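Local coordinates for protein MucR Phosphodiesterase (Pseudomonas aeruginosa, PDB 5M1T) that belongs to the EAL-domain family of bacterial phosphodiesterases and is seen holding two magnesium ions beside a bound C2E molecule, at residues A[188-193]-A[207-212]. Sequence-based numbering, arbitrary orientation.
Sequences FGTGYS and KIDRGF. With C2E (9,9'-[(2R,3R,3aS,5S,7aR,9R,10R,10aS,12S,14aR)-3,5,10,12-tetrahydroxy-5,12-dioxidooctahydro-2H,7H-difuro[3,2-d:3',2'-j][1,3,7,9,2,8]tetraoxadiphosphacyclododecine-2,9-diyl]bis(2-amino-1,9-dihydro-6H-purin-6-one)), chain C.
F188 and I208 pair in parallel where two neighbouring strands end. F188 N gives its hydrogen to K207 O (2.9 Å), while D209 N reaches F188 O over 3.1 Å. The F188 ring swings off the partner strand to pack on I229 of helix 220-236, a place suited to a large apolar residue.

D209 carries the contact further. Its CB lies 3.6 Å from F188 O and also meets T190 CG2; CG comes within 3.6 Å of that same methyl group, the two side chains crossing at about a right angle. OD2 lies beside this methyl too, OD1 a little farther from it. With CG anti to the backbone N (chi1 -175°), the carboxylate swings beside the carbonyl carbon and forward over the next residues, bringing OD2 to G211 N (2.9 Å), which donates from above the carboxylate plane. A short acidic side chain thus suits the N-cap of helix 210-214. T190 turns its hydroxyl to D187 O and its methyl to D209, a division of labour suited to threonine.

One turn on, F212 presents its ring edge to the loop, with CZ 3.4 Å from G189 O. G189, lacking CB, lets that edge come so near and adopts a positive phi (110°) that glycine accommodates easily.

R210 lays one guanidinium face on C2E O4' and brings NH1 to 3.2 Å from C2E O1P, while the ammonium of K207 pairs with E65 and E156, both magnesium ligands. Parallel strands whose C-terminal ends and following loops frame the metal and ligand site characterise the TIM-barrel-like EAL fold.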
loop_
_atom_site.group_PDB
_atom_site.type_symbol
_atom_site.label_atom_id
_atom_site.label_comp_id
_atom_site.label_asym_id
_atom_site.label_seq_id
_atom_site.Cartn_x
_atom_site.Cartn_y
_atom_site.Cartn_z
ATOM N N PHE A 188 7.759 7.687 -16.847
ATOM C CA PHE A 188 9.116 7.195 -16.765
ATOM C C PHE A 188 10.098 8.300 -17.179
ATOM O O PHE A 188 9.862 9.073 -18.105
ATOM C CB PHE A 188 9.301 5.916 -17.573
ATOM C CG PHE A 188 10.534 5.168 -17.214
ATOM C CD1 PHE A 188 10.532 4.289 -16.150
ATOM C CD2 PHE A 188 11.727 5.379 -17.912
ATOM C CE1 PHE A 188 11.678 3.606 -15.782
ATOM C CE2 PHE A 188 12.875 4.687 -17.556
ATOM C CZ PHE A 188 12.848 3.802 -16.481
ATOM N N GLY A 189 11.161 8.420 -16.397
ATOM C CA GLY A 189 12.166 9.438 -16.614
ATOM C C GLY A 189 12.088 10.470 -15.511
ATOM O O GLY A 189 13.067 11.185 -15.276
ATOM N N THR A 190 10.947 10.538 -14.826
ATOM C CA THR A 190 10.742 11.500 -13.735
ATOM C C THR A 190 11.202 11.044 -12.346
ATOM O O THR A 190 11.292 11.858 -11.439
ATOM C CB THR A 190 9.266 11.932 -13.600
ATOM O OG1 THR A 190 8.480 10.829 -13.162
ATOM C CG2 THR A 190 8.743 12.439 -14.916
ATOM N N GLY A 191 11.447 9.751 -12.175
ATOM C CA GLY A 191 11.855 9.229 -10.890
ATOM C C GLY A 191 13.277 8.716 -10.963
ATOM O O GLY A 191 14.062 9.072 -11.885
ATOM N N TYR A 192 13.612 7.883 -9.993
ATOM C CA TYR A 192 14.937 7.261 -9.914
ATOM C C TYR A 192 14.751 5.750 -9.888
ATOM O O TYR A 192 14.097 5.224 -8.987
ATOM C CB TYR A 192 15.677 7.712 -8.654
ATOM C CG TYR A 192 16.054 9.179 -8.640
ATOM C CD1 TYR A 192 15.101 10.178 -8.411
ATOM C CD2 TYR A 192 17.366 9.567 -8.795
ATOM C CE1 TYR A 192 15.459 11.515 -8.389
ATOM C CE2 TYR A 192 17.731 10.905 -8.751
ATOM C CZ TYR A 192 16.773 11.872 -8.568
ATOM O OH TYR A 192 17.166 13.199 -8.534
ATOM N N SER A 193 15.321 5.055 -10.875
ATOM C CA SER A 193 15.158 3.593 -11.001
ATOM C C SER A 193 16.433 2.829 -10.754
ATOM O O SER A 193 17.507 3.223 -11.193
ATOM C CB SER A 193 14.625 3.214 -12.389
ATOM O OG SER A 193 13.317 3.673 -12.553
ATOM N N LYS A 207 6.189 3.958 -19.980
ATOM C CA LYS A 207 5.578 5.136 -20.624
ATOM C C LYS A 207 6.460 6.366 -20.412
ATOM O O LYS A 207 6.545 6.903 -19.305
ATOM C CB LYS A 207 4.182 5.421 -20.095
ATOM C CG LYS A 207 3.297 4.202 -20.071
ATOM C CD LYS A 207 1.847 4.553 -19.833
ATOM C CE LYS A 207 1.104 4.856 -21.126
ATOM N NZ LYS A 207 -0.230 5.520 -20.819
ATOM N N ILE A 208 7.074 6.836 -21.491
ATOM C CA ILE A 208 7.922 8.003 -21.393
ATOM C C ILE A 208 7.107 9.226 -20.972
ATOM O O ILE A 208 6.056 9.503 -21.584
ATOM C CB ILE A 208 8.609 8.341 -22.724
ATOM C CG1 ILE A 208 9.421 7.150 -23.238
ATOM C CG2 ILE A 208 9.500 9.540 -22.507
ATOM C CD1 ILE A 208 9.728 7.241 -24.709
ATOM N N ASP A 209 7.587 9.969 -19.969
ATOM C CA ASP A 209 6.788 11.086 -19.465
ATOM C C ASP A 209 6.651 12.152 -20.535
ATOM O O ASP A 209 7.629 12.457 -21.244
ATOM C CB ASP A 209 7.388 11.724 -18.240
ATOM C CG ASP A 209 6.483 12.809 -17.666
ATOM O OD1 ASP A 209 5.368 12.488 -17.215
ATOM O OD2 ASP A 209 6.862 13.996 -17.722
ATOM N N ARG A 210 5.449 12.707 -20.648
ATOM C CA ARG A 210 5.154 13.707 -21.657
ATOM C C ARG A 210 6.064 14.902 -21.574
ATOM O O ARG A 210 6.273 15.560 -22.577
ATOM C CB ARG A 210 3.711 14.189 -21.569
ATOM C CG ARG A 210 3.325 14.898 -20.272
ATOM C CD ARG A 210 1.858 15.336 -20.374
ATOM N NE ARG A 210 1.171 15.804 -19.171
ATOM C CZ ARG A 210 0.989 15.110 -18.033
ATOM N NH1 ARG A 210 1.557 13.900 -17.820
ATOM N NH2 ARG A 210 0.250 15.661 -17.052
ATOM N N GLY A 211 6.598 15.185 -20.386
ATOM C CA GLY A 211 7.550 16.290 -20.199
ATOM C C GLY A 211 8.750 16.206 -21.122
ATOM O O GLY A 211 9.214 17.218 -21.674
ATOM N N PHE A 212 9.229 14.997 -21.355
ATOM C CA PHE A 212 10.378 14.809 -22.242
ATOM C C PHE A 212 10.046 14.944 -23.715
ATOM O O PHE A 212 10.886 15.376 -24.522
ATOM C CB PHE A 212 11.007 13.451 -21.991
ATOM C CG PHE A 212 11.501 13.295 -20.588
ATOM C CD1 PHE A 212 12.640 13.955 -20.181
ATOM C CD2 PHE A 212 10.807 12.530 -19.678
ATOM C CE1 PHE A 212 13.113 13.835 -18.905
ATOM C CE2 PHE A 212 11.253 12.415 -18.387
ATOM C CZ PHE A 212 12.409 13.080 -17.994
HETATM P P1 C2E C . -0.898 10.570 -16.653
HETATM O O2P C2E C . -1.065 9.167 -16.138
HETATM O O1P C2E C . 0.496 10.921 -17.129
HETATM O "O5'" C2E C . -1.945 10.761 -17.841
HETATM C "C5'" C2E C . -1.578 11.422 -19.032
HETATM C "C4'" C2E C . -1.898 12.897 -18.958
HETATM O "O4'" C2E C . -1.327 13.541 -20.112
HETATM C "C3'" C2E C . -3.391 13.173 -19.012
HETATM O "O3'" C2E C . -3.667 14.351 -18.254
HETATM C "C2'" C2E C . -3.659 13.458 -20.474
HETATM O "O2'" C2E C . -4.808 14.278 -20.689
HETATM C "C1'" C2E C . -2.376 14.200 -20.824
HETATM N N9 C2E C . -2.052 14.190 -22.250
HETATM C C8 C2E C . -2.158 13.154 -23.098
HETATM N N7 C2E C . -1.755 13.524 -24.334
HETATM C C5 C2E C . -1.374 14.807 -24.270
HETATM C C6 C2E C . -0.845 15.799 -25.212
HETATM O O6 C2E C . -0.642 15.482 -26.406
HETATM N N1 C2E C . -0.587 17.027 -24.735
HETATM C C2 C2E C . -0.805 17.366 -23.443
HETATM N N2 C2E C . -0.532 18.622 -23.021
HETATM N N3 C2E C . -1.277 16.501 -22.528
HETATM C C4 C2E C . -1.577 15.240 -22.892
HETATM P P11 C2E C . -4.888 14.384 -17.209
HETATM O O21 C2E C . -6.081 13.685 -17.840
HETATM O O11 C2E C . -5.219 15.806 -16.906
HETATM O O5A C2E C . -4.416 13.572 -15.915
HETATM C C5A C2E C . -3.268 14.035 -15.197
HETATM C C4A C2E C . -2.812 12.968 -14.226
HETATM O O4A C2E C . -3.856 12.632 -13.319
HETATM C C3A C2E C . -2.497 11.657 -14.898
HETATM O O3A C2E C . -1.212 11.646 -15.494
HETATM C C2A C2E C . -2.621 10.670 -13.767
HETATM O O2A C2E C . -1.459 10.665 -12.949
HETATM C C1A C2E C . -3.752 11.251 -12.955
HETATM N N91 C2E C . -5.019 10.515 -13.233
HETATM C C81 C2E C . -5.904 10.700 -14.235
HETATM N N71 C2E C . -6.953 9.842 -14.115
HETATM C C51 C2E C . -6.722 9.101 -13.016
HETATM C C61 C2E C . -7.405 8.007 -12.305
HETATM O O61 C2E C . -8.485 7.549 -12.739
HETATM N N11 C2E C . -6.824 7.518 -11.196
HETATM C C21 C2E C . -5.647 7.996 -10.736
HETATM N N21 C2E C . -5.111 7.469 -9.622
HETATM N N31 C2E C . -4.960 8.995 -11.332
HETATM C C41 C2E C . -5.452 9.550 -12.454
#